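Long-range contacts in periplasmic sugar-binding protein (Chloroflexus aurantiacus, PDB 4RXU), which binds beta-D-glucopyranose in the crystal and probably serves as the sugar-capturing solute-binding component of an ABC-type carbohydrate transporter: residues 157-162 and 247-252; 161-166 and 219-224; 168-173 and 213-218; 179-184 and 202-207. One frame throughout, in Å; residues are numbered along the deposited sequence.

Interaction 1 of 4, residues 157-162 and 247-252. With BGC (beta-D-glucopyranose), chain C.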
loop_
_atom_site.group_PDB
_atom_site.type_symbol
_atom_site.label_atom_id
_atom_site.label_comp_id
_atom_site.label_asym_id
_atom_site.label_seq_id
_atom_site.Cartn_x
_atom_site.Cartn_y
_atom_site.Cartn_z
ATOM N N LEU A 157 14.916 2.461 16.113
ATOM C CA LEU A 157 13.778 2.200 15.258
ATOM C C LEU A 157 13.322 3.515 14.646
ATOM O O LEU A 157 13.040 4.490 15.366
ATOM C CB LEU A 157 12.641 1.546 16.059
ATOM C CG LEU A 157 11.350 1.244 15.272
ATOM C CD1 LEU A 157 11.598 0.237 14.171
ATOM C CD2 LEU A 157 10.290 0.732 16.227
ATOM N N TYR A 158 13.295 3.544 13.324
ATOM C CA TYR A 158 12.837 4.689 12.569
ATOM C C TYR A 158 11.531 4.300 11.872
ATOM O O TYR A 158 11.488 3.311 11.122
ATOM C CB TYR A 158 13.903 5.096 11.558
ATOM C CG TYR A 158 15.147 5.679 12.223
ATOM C CD1 TYR A 158 16.118 4.860 12.804
ATOM C CD2 TYR A 158 15.335 7.049 12.282
ATOM C CE1 TYR A 158 17.255 5.397 13.413
ATOM C CE2 TYR A 158 16.456 7.598 12.899
ATOM C CZ TYR A 158 17.416 6.772 13.470
ATOM O OH TYR A 158 18.534 7.339 14.085
ATOM N N LEU A 159 10.474 5.059 12.142
ATOM C CA LEU A 159 9.131 4.757 11.610
ATOM C C LEU A 159 8.812 5.660 10.444
ATOM O O LEU A 159 9.125 6.859 10.486
ATOM C CB LEU A 159 8.067 4.986 12.697
ATOM C CG LEU A 159 8.216 4.176 13.996
ATOM C CD1 LEU A 159 7.235 4.664 15.048
ATOM C CD2 LEU A 159 8.088 2.668 13.774
ATOM N N TYR A 160 8.171 5.100 9.413
ATOM C CA TYR A 160 7.707 5.886 8.262
ATOM C C TYR A 160 6.344 5.378 7.845
ATOM O O TYR A 160 5.955 4.246 8.142
ATOM C CB TYR A 160 8.704 5.830 7.088
ATOM C CG TYR A 160 10.044 6.414 7.505
ATOM C CD1 TYR A 160 10.235 7.800 7.532
ATOM C CD2 TYR A 160 11.085 5.595 7.948
ATOM C CE1 TYR A 160 11.450 8.361 7.929
ATOM C CE2 TYR A 160 12.291 6.148 8.380
ATOM C CZ TYR A 160 12.469 7.531 8.364
ATOM O OH TYR A 160 13.672 8.073 8.775
ATOM N N ALA A 161 5.599 6.266 7.207
ATOM C CA ALA A 161 4.218 5.970 6.834
ATOM C C ALA A 161 3.826 6.525 5.473
ATOM O O ALA A 161 4.513 7.382 4.890
ATOM C CB ALA A 161 3.244 6.503 7.907
ATOM N N GLY A 162 2.693 6.018 5.000
ATOM C CA GLY A 162 2.079 6.478 3.748
ATOM C C GLY A 162 1.326 7.801 3.908
ATOM O O GLY A 162 1.393 8.442 4.968
ATOM N N TYR A 247 16.843 -0.127 12.482
ATOM C CA TYR A 247 15.646 -0.816 12.009
ATOM C C TYR A 247 14.696 0.240 11.450
ATOM O O TYR A 247 14.395 1.224 12.129
ATOM C CB TYR A 247 15.047 -1.606 13.185
ATOM C CG TYR A 247 16.000 -2.677 13.564
ATOM C CD1 TYR A 247 17.071 -2.418 14.431
ATOM C CD2 TYR A 247 15.897 -3.938 13.010
ATOM C CE1 TYR A 247 18.001 -3.400 14.725
ATOM C CE2 TYR A 247 16.823 -4.935 13.315
ATOM C CZ TYR A 247 17.864 -4.652 14.172
ATOM O OH TYR A 247 18.783 -5.627 14.467
ATOM N N ILE A 248 14.255 0.046 10.208
ATOM C CA ILE A 248 13.510 1.055 9.477
ATOM C C ILE A 248 12.210 0.458 8.935
ATOM O O ILE A 248 12.218 -0.477 8.134
ATOM C CB ILE A 248 14.302 1.599 8.286
ATOM C CG1 ILE A 248 15.670 2.146 8.729
ATOM C CG2 ILE A 248 13.480 2.655 7.528
ATOM C CD1 ILE A 248 16.659 2.343 7.604
ATOM N N LEU A 249 11.094 0.999 9.421
ATOM C CA LEU A 249 9.753 0.636 8.928
ATOM C C LEU A 249 9.453 1.555 7.754
ATOM O O LEU A 249 8.928 2.645 7.949
ATOM C CB LEU A 249 8.690 0.804 10.015
ATOM C CG LEU A 249 7.288 0.385 9.529
ATOM C CD1 LEU A 249 7.154 -1.130 9.419
ATOM C CD2 LEU A 249 6.248 0.955 10.467
ATOM N N ALA A 250 9.845 1.150 6.552
ATOM C CA ALA A 250 9.528 1.945 5.343
ATOM C C ALA A 250 8.247 1.355 4.767
ATOM O O ALA A 250 8.108 0.128 4.673
ATOM C CB ALA A 250 10.666 1.879 4.327
ATOM N N PRO A 251 7.289 2.225 4.348
ATOM C CA PRO A 251 5.945 1.692 4.080
ATOM C C PRO A 251 5.755 1.081 2.698
ATOM O O PRO A 251 4.890 0.250 2.526
ATOM C CB PRO A 251 5.043 2.923 4.280
ATOM C CG PRO A 251 5.933 4.082 3.933
ATOM C CD PRO A 251 7.289 3.693 4.456
ATOM N N ASN A 252 6.559 1.485 1.710
ATOM C CA ASN A 252 6.495 0.805 0.416
ATOM C C ASN A 252 7.849 0.810 -0.251
ATOM O O ASN A 252 8.795 1.341 0.302
ATOM C CB ASN A 252 5.392 1.369 -0.504
ATOM C CG ASN A 252 5.767 2.680 -1.173
ATOM O OD1 ASN A 252 6.758 3.339 -0.832
ATOM N ND2 ASN A 252 4.926 3.097 -2.122
HETATM C C2 BGC C . -1.104 0.725 -2.076
HETATM C C3 BGC C . 0.379 0.415 -2.070
HETATM C C4 BGC C . 1.137 1.576 -2.697
HETATM C C5 BGC C . 0.754 2.904 -2.042
HETATM C C6 BGC C . 1.351 4.111 -2.731
HETATM C C1 BGC C . -1.225 2.000 -1.260
HETATM O O1 BGC C . -2.550 2.321 -0.953
HETATM O O2 BGC C . -1.820 -0.364 -1.483
HETATM O O3 BGC C . 0.581 -0.789 -2.806
HETATM O O4 BGC C . 2.544 1.389 -2.447
HETATM O O5 BGC C . -0.651 3.060 -2.025
HETATM O O6 BGC C . 1.124 4.085 -4.142
#

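Interaction 2 of 4, residues 161-166 and 219-224. With BGC (beta-D-glucopyranose), chain C.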
loop_
_atom_site.group_PDB
_atom_site.type_symbol
_atom_site.label_atom_id
_atom_site.label_comp_id
_atom_site.label_asym_id
_atom_site.label_seq_id
_atom_site.Cartn_x
_atom_site.Cartn_y
_atom_site.Cartn_z
ATOM N N ALA A 161 5.599 6.266 7.207
ATOM C CA ALA A 161 4.218 5.970 6.834
ATOM C C ALA A 161 3.826 6.525 5.473
ATOM O O ALA A 161 4.513 7.382 4.890
ATOM C CB ALA A 161 3.244 6.503 7.907
ATOM N N GLY A 162 2.693 6.018 5.000
ATOM C CA GLY A 162 2.079 6.478 3.748
ATOM C C GLY A 162 1.326 7.801 3.908
ATOM O O GLY A 162 1.393 8.442 4.968
ATOM N N ALA A 163 0.623 8.201 2.842
ATOM C CA ALA A 163 -0.200 9.414 2.837
ATOM C C ALA A 163 -1.458 9.255 3.675
ATOM O O ALA A 163 -2.170 8.257 3.536
ATOM C CB ALA A 163 -0.577 9.788 1.404
ATOM N N ALA A 164 -1.760 10.246 4.533
ATOM C CA ALA A 164 -2.985 10.162 5.350
ATOM C C ALA A 164 -4.291 10.146 4.569
ATOM O O ALA A 164 -5.317 9.694 5.096
ATOM C CB ALA A 164 -3.041 11.255 6.398
ATOM N N SER A 165 -4.244 10.612 3.320
ATOM C CA SER A 165 -5.408 10.523 2.432
ATOM C C SER A 165 -5.738 9.096 1.956
ATOM O O SER A 165 -6.798 8.843 1.380
ATOM C CB SER A 165 -5.210 11.421 1.215
ATOM O OG SER A 165 -3.909 11.224 0.691
ATOM N N ASP A 166 -4.824 8.168 2.215
ATOM C CA ASP A 166 -4.971 6.755 1.842
ATOM C C ASP A 166 -5.342 5.956 3.078
ATOM O O ASP A 166 -4.543 5.847 3.999
ATOM C CB ASP A 166 -3.616 6.284 1.291
ATOM C CG ASP A 166 -3.590 4.845 0.893
ATOM O OD1 ASP A 166 -4.638 4.161 0.959
ATOM O OD2 ASP A 166 -2.472 4.428 0.487
ATOM N N THR A 219 5.265 10.898 7.768
ATOM C CA THR A 219 4.670 10.610 6.469
ATOM C C THR A 219 5.642 10.850 5.335
ATOM O O THR A 219 6.351 11.855 5.303
ATOM C CB THR A 219 3.328 11.345 6.214
ATOM O OG1 THR A 219 2.773 10.869 4.985
ATOM C CG2 THR A 219 3.488 12.869 6.131
ATOM N N THR A 220 5.631 9.902 4.410
ATOM C CA THR A 220 6.327 10.012 3.145
ATOM C C THR A 220 5.433 10.600 2.068
ATOM O O THR A 220 5.913 10.927 0.985
ATOM C CB THR A 220 6.750 8.643 2.645
ATOM O OG1 THR A 220 5.570 7.859 2.377
ATOM C CG2 THR A 220 7.609 7.945 3.642
ATOM N N ASN A 221 4.120 10.678 2.337
ATOM C CA ASN A 221 3.141 11.076 1.313
ATOM C C ASN A 221 3.248 10.231 0.032
ATOM O O ASN A 221 2.907 10.698 -1.065
ATOM C CB ASN A 221 3.279 12.559 0.983
ATOM C CG ASN A 221 2.737 13.445 2.079
ATOM O OD1 ASN A 221 1.784 13.095 2.756
ATOM N ND2 ASN A 221 3.335 14.604 2.244
ATOM N N TRP A 222 3.754 9.009 0.183
ATOM C CA TRP A 222 3.958 8.062 -0.932
ATOM C C TRP A 222 4.797 8.675 -2.050
ATOM O O TRP A 222 4.558 8.453 -3.246
ATOM C CB TRP A 222 2.626 7.575 -1.487
ATOM C CG TRP A 222 1.751 6.756 -0.615
ATOM C CD1 TRP A 222 0.383 6.875 -0.502
ATOM C CD2 TRP A 222 2.116 5.605 0.178
ATOM N NE1 TRP A 222 -0.114 5.889 0.334
ATOM C CE2 TRP A 222 0.925 5.099 0.768
ATOM C CE3 TRP A 222 3.314 4.949 0.430
ATOM C CZ2 TRP A 222 0.916 3.969 1.580
ATOM C CZ3 TRP A 222 3.310 3.837 1.277
ATOM C CH2 TRP A 222 2.113 3.360 1.829
ATOM N N ASP A 223 5.794 9.439 -1.632
ATOM C CA ASP A 223 6.626 10.240 -2.534
ATOM C C ASP A 223 8.109 10.021 -2.209
ATOM O O ASP A 223 8.528 10.156 -1.054
ATOM C CB ASP A 223 6.291 11.728 -2.428
ATOM C CG ASP A 223 7.169 12.588 -3.329
ATOM O OD1 ASP A 223 7.119 12.441 -4.562
ATOM O OD2 ASP A 223 7.919 13.410 -2.784
ATOM N N PHE A 224 8.881 9.693 -3.242
ATOM C CA PHE A 224 10.302 9.406 -3.121
ATOM C C PHE A 224 11.083 10.543 -2.447
ATOM O O PHE A 224 11.763 10.320 -1.441
ATOM C CB PHE A 224 10.922 9.115 -4.506
ATOM C CG PHE A 224 12.321 8.568 -4.439
ATOM C CD1 PHE A 224 13.402 9.411 -4.264
ATOM C CD2 PHE A 224 12.541 7.209 -4.512
ATOM C CE1 PHE A 224 14.681 8.901 -4.176
ATOM C CE2 PHE A 224 13.814 6.685 -4.438
ATOM C CZ PHE A 224 14.891 7.532 -4.257
HETATM C C2 BGC C . -1.104 0.725 -2.076
HETATM C C3 BGC C . 0.379 0.415 -2.070
HETATM C C4 BGC C . 1.137 1.576 -2.697
HETATM C C5 BGC C . 0.754 2.904 -2.042
HETATM C C6 BGC C . 1.351 4.111 -2.731
HETATM C C1 BGC C . -1.225 2.000 -1.260
HETATM O O1 BGC C . -2.550 2.321 -0.953
HETATM O O2 BGC C . -1.820 -0.364 -1.483
HETATM O O3 BGC C . 0.581 -0.789 -2.806
HETATM O O4 BGC C . 2.544 1.389 -2.447
HETATM O O5 BGC C . -0.651 3.060 -2.025
HETATM O O6 BGC C . 1.124 4.085 -4.142
HETATM O O HOH W 1 -0.001 12.415 4.873
#

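Interaction 3 of 4, residues 168-173 and 213-218. With BGC (beta-D-glucopyranose), chain C.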
loop_
_atom_site.group_PDB
_atom_site.type_symbol
_atom_site.label_atom_id
_atom_site.label_comp_id
_atom_site.label_asym_id
_atom_site.label_seq_id
_atom_site.Cartn_x
_atom_site.Cartn_y
_atom_site.Cartn_z
ATOM N N ASN A 168 -5.318 2.925 3.438
ATOM C CA ASN A 168 -4.333 1.850 3.603
ATOM C C ASN A 168 -3.136 2.298 4.429
ATOM O O ASN A 168 -2.534 1.482 5.096
ATOM C CB ASN A 168 -3.841 1.329 2.253
ATOM C CG ASN A 168 -4.872 0.520 1.514
ATOM O OD1 ASN A 168 -5.857 0.073 2.074
ATOM N ND2 ASN A 168 -4.605 0.276 0.247
ATOM N N ALA A 169 -2.782 3.581 4.387
ATOM C CA ALA A 169 -1.652 4.062 5.190
ATOM C C ALA A 169 -1.929 3.813 6.673
ATOM O O ALA A 169 -1.041 3.450 7.417
ATOM C CB ALA A 169 -1.368 5.523 4.917
ATOM N N PHE A 170 -3.174 4.005 7.091
ATOM C CA PHE A 170 -3.549 3.732 8.479
ATOM C C PHE A 170 -3.519 2.236 8.748
ATOM O O PHE A 170 -3.085 1.790 9.831
ATOM C CB PHE A 170 -4.932 4.303 8.780
ATOM C CG PHE A 170 -4.942 5.788 8.968
ATOM C CD1 PHE A 170 -5.052 6.620 7.881
ATOM C CD2 PHE A 170 -4.825 6.345 10.223
ATOM C CE1 PHE A 170 -5.060 7.994 8.043
ATOM C CE2 PHE A 170 -4.824 7.714 10.383
ATOM C CZ PHE A 170 -4.946 8.539 9.290
ATOM N N LEU A 171 -3.986 1.442 7.790
ATOM C CA LEU A 171 -3.995 -0.028 7.970
ATOM C C LEU A 171 -2.571 -0.579 8.032
ATOM O O LEU A 171 -2.252 -1.406 8.890
ATOM C CB LEU A 171 -4.797 -0.745 6.870
ATOM C CG LEU A 171 -6.289 -0.386 6.864
ATOM C CD1 LEU A 171 -7.035 -0.930 5.642
ATOM C CD2 LEU A 171 -6.929 -0.894 8.148
ATOM N N PHE A 172 -1.703 -0.125 7.144
ATOM C CA PHE A 172 -0.330 -0.600 7.175
ATOM C C PHE A 172 0.319 -0.191 8.496
ATOM O O PHE A 172 1.080 -0.943 9.083
ATOM C CB PHE A 172 0.507 -0.010 6.055
ATOM C CG PHE A 172 0.014 -0.294 4.669
ATOM C CD1 PHE A 172 -0.490 -1.532 4.276
ATOM C CD2 PHE A 172 0.126 0.700 3.724
ATOM C CE1 PHE A 172 -0.927 -1.738 2.966
ATOM C CE2 PHE A 172 -0.279 0.493 2.428
ATOM C CZ PHE A 172 -0.812 -0.717 2.043
ATOM N N PHE A 173 0.051 1.035 8.936
ATOM C CA PHE A 173 0.666 1.491 10.162
ATOM C C PHE A 173 0.125 0.682 11.357
ATOM O O PHE A 173 0.886 0.277 12.254
ATOM C CB PHE A 173 0.451 2.965 10.420
ATOM C CG PHE A 173 1.215 3.439 11.603
ATOM C CD1 PHE A 173 2.564 3.709 11.506
ATOM C CD2 PHE A 173 0.598 3.492 12.846
ATOM C CE1 PHE A 173 3.282 4.081 12.635
ATOM C CE2 PHE A 173 1.292 3.867 13.953
ATOM C CZ PHE A 173 2.637 4.132 13.857
ATOM N N LYS A 213 -1.552 11.491 14.252
ATOM C CA LYS A 213 -0.470 12.348 14.803
ATOM C C LYS A 213 0.905 11.746 14.521
ATOM O O LYS A 213 1.846 12.453 14.202
ATOM C CB LYS A 213 -0.612 12.580 16.312
ATOM C CG LYS A 213 -1.871 13.341 16.688
ATOM C CD LYS A 213 -1.834 13.833 18.111
ATOM C CE LYS A 213 -2.156 12.733 19.074
ATOM N NZ LYS A 213 -2.034 13.275 20.455
ATOM N N ILE A 214 1.004 10.424 14.642
ATOM C CA ILE A 214 2.257 9.757 14.332
ATOM C C ILE A 214 2.534 9.863 12.846
ATOM O O ILE A 214 3.631 10.272 12.436
ATOM C CB ILE A 214 2.277 8.272 14.778
ATOM C CG1 ILE A 214 2.081 8.165 16.297
ATOM C CG2 ILE A 214 3.592 7.619 14.366
ATOM C CD1 ILE A 214 1.818 6.735 16.731
ATOM N N ILE A 215 1.531 9.512 12.043
ATOM C CA ILE A 215 1.701 9.539 10.595
ATOM C C ILE A 215 2.096 10.939 10.149
ATOM O O ILE A 215 2.940 11.096 9.297
ATOM C CB ILE A 215 0.448 8.995 9.858
ATOM C CG1 ILE A 215 0.323 7.505 10.160
ATOM C CG2 ILE A 215 0.458 9.332 8.353
ATOM C CD1 ILE A 215 -1.013 6.919 9.781
ATOM N N GLY A 216 1.524 11.964 10.763
ATOM C CA GLY A 216 1.893 13.342 10.378
ATOM C C GLY A 216 3.372 13.632 10.526
ATOM O O GLY A 216 3.960 14.377 9.761
ATOM N N GLN A 217 3.965 13.066 11.574
ATOM C CA GLN A 217 5.395 13.264 11.838
ATOM C C GLN A 217 6.306 12.432 10.941
ATOM O O GLN A 217 7.465 12.813 10.715
ATOM C CB GLN A 217 5.720 12.916 13.279
ATOM C CG GLN A 217 5.208 13.928 14.260
ATOM C CD GLN A 217 5.826 13.707 15.620
ATOM O OE1 GLN A 217 5.963 12.574 16.067
ATOM N NE2 GLN A 217 6.176 14.782 16.291
ATOM N N VAL A 218 5.796 11.306 10.455
ATOM C CA VAL A 218 6.633 10.335 9.718
ATOM C C VAL A 218 6.145 10.057 8.296
ATOM O O VAL A 218 6.600 9.127 7.662
ATOM C CB VAL A 218 6.861 9.011 10.502
ATOM C CG1 VAL A 218 7.398 9.300 11.902
ATOM C CG2 VAL A 218 5.607 8.138 10.566
HETATM C C2 BGC C . -1.104 0.725 -2.076
HETATM C C3 BGC C . 0.379 0.415 -2.070
HETATM C C4 BGC C . 1.137 1.576 -2.697
HETATM C C5 BGC C . 0.754 2.904 -2.042
HETATM C C6 BGC C . 1.351 4.111 -2.731
HETATM C C1 BGC C . -1.225 2.000 -1.260
HETATM O O1 BGC C . -2.550 2.321 -0.953
HETATM O O2 BGC C . -1.820 -0.364 -1.483
HETATM O O3 BGC C . 0.581 -0.789 -2.806
HETATM O O4 BGC C . 2.544 1.389 -2.447
HETATM O O5 BGC C . -0.651 3.060 -2.025
HETATM O O6 BGC C . 1.124 4.085 -4.142
#

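Interaction 4 of 4, residues 179-184 and 202-207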
loop_
_atom_site.group_PDB
_atom_site.type_symbol
_atom_site.label_atom_id
_atom_site.label_comp_id
_atom_site.label_asym_id
_atom_site.label_seq_id
_atom_site.Cartn_x
_atom_site.Cartn_y
_atom_site.Cartn_z
ATOM N N VAL A 179 2.634 -5.035 16.129
ATOM C CA VAL A 179 3.813 -5.874 16.334
ATOM C C VAL A 179 4.939 -5.106 17.019
ATOM O O VAL A 179 5.617 -5.631 17.916
ATOM C CB VAL A 179 4.287 -6.463 14.980
ATOM C CG1 VAL A 179 5.659 -7.121 15.089
ATOM C CG2 VAL A 179 3.259 -7.453 14.441
ATOM N N LEU A 180 5.167 -3.876 16.586
ATOM C CA LEU A 180 6.268 -3.108 17.159
ATOM C C LEU A 180 6.043 -2.609 18.590
ATOM O O LEU A 180 6.983 -2.559 19.378
ATOM C CB LEU A 180 6.652 -1.922 16.266
ATOM C CG LEU A 180 7.121 -2.242 14.856
ATOM C CD1 LEU A 180 7.136 -0.982 13.998
ATOM C CD2 LEU A 180 8.488 -2.897 14.860
ATOM N N GLN A 181 4.810 -2.234 18.914
ATOM C CA GLN A 181 4.559 -1.580 20.182
ATOM C C GLN A 181 5.008 -2.431 21.388
ATOM O O GLN A 181 5.676 -1.915 22.292
ATOM C CB GLN A 181 3.100 -1.107 20.287
ATOM C CG GLN A 181 2.766 -0.386 21.588
ATOM C CD GLN A 181 2.530 -1.332 22.772
ATOM O OE1 GLN A 181 1.972 -2.428 22.615
ATOM N NE2 GLN A 181 2.929 -0.891 23.971
ATOM N N PRO A 182 4.682 -3.734 21.396
ATOM C CA PRO A 182 5.182 -4.514 22.527
ATOM C C PRO A 182 6.701 -4.544 22.607
ATOM O O PRO A 182 7.257 -4.625 23.687
ATOM C CB PRO A 182 4.679 -5.920 22.228
ATOM C CG PRO A 182 3.463 -5.719 21.405
ATOM C CD PRO A 182 3.704 -4.489 20.595
ATOM N N LYS A 183 7.359 -4.526 21.457
ATOM C CA LYS A 183 8.823 -4.544 21.401
ATOM C C LYS A 183 9.486 -3.188 21.640
ATOM O O LYS A 183 10.695 -3.094 21.781
ATOM C CB LYS A 183 9.267 -5.153 20.073
ATOM C CG LYS A 183 8.720 -6.566 19.881
ATOM C CD LYS A 183 9.072 -7.515 21.002
ATOM C CE LYS A 183 10.564 -7.710 21.072
ATOM N NZ LYS A 183 10.864 -8.580 22.243
ATOM N N ILE A 184 8.677 -2.131 21.676
ATOM C CA ILE A 184 9.130 -0.830 22.162
ATOM C C ILE A 184 8.916 -0.783 23.676
ATOM O O ILE A 184 9.812 -0.396 24.454
ATOM C CB ILE A 184 8.377 0.328 21.444
ATOM C CG1 ILE A 184 8.663 0.251 19.941
ATOM C CG2 ILE A 184 8.822 1.681 21.999
ATOM C CD1 ILE A 184 7.656 0.971 19.073
ATOM N N ASN A 202 3.252 3.054 24.979
ATOM C CA ASN A 202 2.653 2.060 25.880
ATOM C C ASN A 202 1.157 1.959 25.669
ATOM O O ASN A 202 0.411 1.673 26.573
ATOM C CB ASN A 202 2.944 2.404 27.318
ATOM C CG ASN A 202 4.406 2.207 27.663
ATOM O OD1 ASN A 202 4.867 1.066 27.893
ATOM N ND2 ASN A 202 5.153 3.273 27.600
ATOM N N LYS A 203 0.726 2.211 24.446
ATOM C CA LYS A 203 -0.672 2.041 24.048
ATOM C C LYS A 203 -0.714 1.192 22.789
ATOM O O LYS A 203 -0.276 1.628 21.743
ATOM C CB LYS A 203 -1.371 3.403 23.828
ATOM C CG LYS A 203 -2.881 3.296 23.565
ATOM C CD LYS A 203 -3.600 4.646 23.583
ATOM C CE LYS A 203 -5.092 4.484 23.272
ATOM N NZ LYS A 203 -5.795 5.764 23.443
ATOM N N LEU A 204 -1.254 -0.014 22.897
ATOM C CA LEU A 204 -1.330 -0.903 21.746
ATOM C C LEU A 204 -2.433 -0.493 20.760
ATOM O O LEU A 204 -2.225 -0.510 19.561
ATOM C CB LEU A 204 -1.539 -2.332 22.211
ATOM C CG LEU A 204 -1.627 -3.415 21.130
ATOM C CD1 LEU A 204 -0.294 -3.596 20.404
ATOM C CD2 LEU A 204 -2.115 -4.718 21.772
ATOM N N ASP A 205 -3.615 -0.155 21.273
ATOM C CA ASP A 205 -4.789 0.176 20.425
ATOM C C ASP A 205 -4.937 1.661 20.246
ATOM O O ASP A 205 -5.630 2.327 21.004
ATOM C CB ASP A 205 -6.074 -0.317 21.069
ATOM C CG ASP A 205 -6.175 -1.782 21.083
ATOM O OD1 ASP A 205 -5.265 -2.435 20.546
ATOM O OD2 ASP A 205 -7.172 -2.278 21.635
ATOM N N LEU A 206 -4.280 2.178 19.238
ATOM C CA LEU A 206 -4.362 3.582 18.937
ATOM C C LEU A 206 -5.678 3.939 18.249
ATOM O O LEU A 206 -6.205 3.217 17.400
ATOM C CB LEU A 206 -3.224 3.992 18.015
ATOM C CG LEU A 206 -1.824 3.693 18.515
ATOM C CD1 LEU A 206 -0.827 4.186 17.479
ATOM C CD2 LEU A 206 -1.581 4.358 19.859
ATOM N N THR A 207 -6.186 5.104 18.590
ATOM C CA THR A 207 -7.311 5.641 17.839
ATOM C C THR A 207 -6.809 6.155 16.474
ATOM O O THR A 207 -5.600 6.365 16.258
ATOM C CB THR A 207 -7.996 6.806 18.563
ATOM O OG1 THR A 207 -7.113 7.921 18.595
ATOM C CG2 THR A 207 -8.430 6.436 20.004
#

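Interaction 1 of 4, residues 157-162 and 247-252
Leu-157, Tyr-158 and Leu-159 run parallel to Tyr-247, Ile-248 and Leu-249, the two strand axes 4.8 Å apart and 15° from exact alignment. They are neighbouring strands of the parallel sheet of one lobe, in the periplasmic binding protein fold. Tyr-158 is bonded through both its N and its O: the N donates to Tyr-247 O at 2.8 Å, and the O receives Leu-249 N at 2.9 Å, both bonds nearly straight. Past the strand ends the pairing slackens, and Tyr-160 N makes only a weak bond to Leu-249 O. Leu-157, Leu-159 and Leu-249 lie on one face, against helix 167-185, where Leu-159 CD2 meets Leu-249 CD2 at 4.2 Å. On the other face, Ile-248 CG2 sits at the edge of the Tyr-160 ring, 3.8 Å from CE2. With CG anti to the carbonyl carbon (chi1 -61°), that ring lies back along the neighbouring strand, and its hydroxyl is hydrogen-bonded to Asn-234 OD1. Pro-251 then packs beside the chain as it leaves the strand, its CD 3.7 Å from Tyr-160 CB. One residue on, at the N-cap of helix 253-264, Asn-252 ND2 donates to the glucose O4 at 2.9 Å, with an angle of 168° at the hydrogen.

Interaction 2 of 4, residues 161-166 and 219-224
Trp-222 lies flat against the backbone of Gly-162 and Ala-163, and its side chain can be followed from the backbone to the sugar. CB is 3.9 Å from the glucose C6, and CG, anti to the carbonyl carbon (chi1 -65°), starts the indole beneath that same carbon. CD1 meets the methyl of Ala-163 at 3.6 Å. NE1 donates to Asp-166 OD2 at 2.8 Å, on the anti lone pair; the bond is bent (139°), with the carboxylate and ring planes 51° apart. Farther out, the six-membered ring takes Gly-162 CA over its centre, a CH-pi contact 3.4 Å from the centroid, while C6 of the glucose packs on the opposite face. A CB at Gly-162 would run into CZ2, so glycine is what allows so close an approach. Cut back to an alanine, this tryptophan position would probably leave Asp-166 OD2 without its indole donor and the sugar C6 without the ring it packs on. Behind the ring, Ala-161 O accepts from Thr-220 N and Thr-220 OG1, which arrive from opposite faces of its plane, and Thr-219 OG1 reaches Gly-162 O from above the carbonyl plane. Each threonine hydroxyl also accepts from the backbone N two residues on, an ST turn. Asp-166 OD2 accepts a 2.6 Å bond from the glucose O1: an aromatic ring packed on the sugar beside an acidic hydrogen-bond partner, as is characteristic of periplasmic sugar-binding sites.

Interaction 3 of 4, residues 168-173 and 213-218
Phe-173 turns its CG anti to the backbone N (chi1 -174°), which sends its ring across to Ile-214, while Ile-215, with CG1 anti to the carbonyl carbon (chi1 -67°) and an extended chain beyond, pushes CD1 out toward helix 167-185. That methyl lies over one face of the Phe-170 ring, toward its CD2-CE2 side, a CH-pi contact 4.0 Å from the centroid. It also approaches Phe-173 CB at 4.3 Å, so one methyl is held between two phenylalanines a turn apart. The tip of the Phe-173 ring goes to the neighbouring isoleucine instead: CZ lies 3.7 Å from Ile-214 CG2, with Ile-214 CD1 close behind, the two side chains crossing at about a right angle. No hydrogen bond joins the segments. Another side of helix 167-185 serves the ligand, where Asn-168 ND2 donates to the glucose O1 at 3.1 Å and more weakly to O2, and Phe-172 presents its ring edge to O2. The segments' helix axes cross at 100°, 11.3 Å apart, placing helix 208-218 athwart the start of helix 167-185. Arg-208 makes a cation-pi contact with Phe-170, helix 195-199 packs on Ile-214, and helix 135-148 flanks Phe-172.

Interaction 4 of 4, residues 179-184 and 202-207
Gln-181, on a kinked part of helix 167-185, brings its CA within 6.1 Å of the CA of Leu-204 in the irregular chain leading to helix 208-218. This is a helix-to-loop contact at the surface of the periplasmic binding protein fold, well away from the sugar. Gln-181 carries most of it. Its CG stands anti to the backbone N (chi1 -179°), and the chain then bends at chi2 (-79°), laying the amide alongside the loop backbone. CG comes 3.7 Å from Lys-203 O, a carbonyl that accepts a hydrogen bond from Trp-177 NE1. The nitrogen end of the amide runs past Asn-202, NE2 being 3.5 Å from its CA, and donates to Gln-201 O just before the segment. Losing this amide to an alanine would probably leave Gln-201 O without that donor and open a gap between the helix and the backbone at Lys-203. Leu-204 crosses the glutamine at about a right angle, its CB packed on the amide oxygen. Lys-203 itself stretches away in an extended chain to a salt bridge with Glu-210, tying the loop to the next helix. At the surface, Leu-204 CD1 meets Gln-181 OE1 at 3.4 Å and the ring carbon CD of Pro-182 at 4.1 Å.

Interactions 1, 2 and 3 all reach the glucose, while interaction 4 lies toward the far end of helix 167-185. Interactions 1 and 2 share Ala-161 and Gly-162, and their centres are about 11 Å apart; Pro-251 CB packs on Trp-222 CZ3 at 3.6 Å, so the strand exit packs against the indole. Interaction 3 lies about 8 Å from interaction 2, centre to centre, and Asp-166 OD1 bonds Asn-168 N, joining two residues that bind the sugar at a helix start. Interaction 4, about 21 Å from interaction 2 between centres, connects through the core: Leu-180 CD1 packs on Leu-159 CD2 of interaction 1 at 3.8 Å, and Leu-206 CD1 on Ile-214 CD1 of interaction 3 at 3.7 Å.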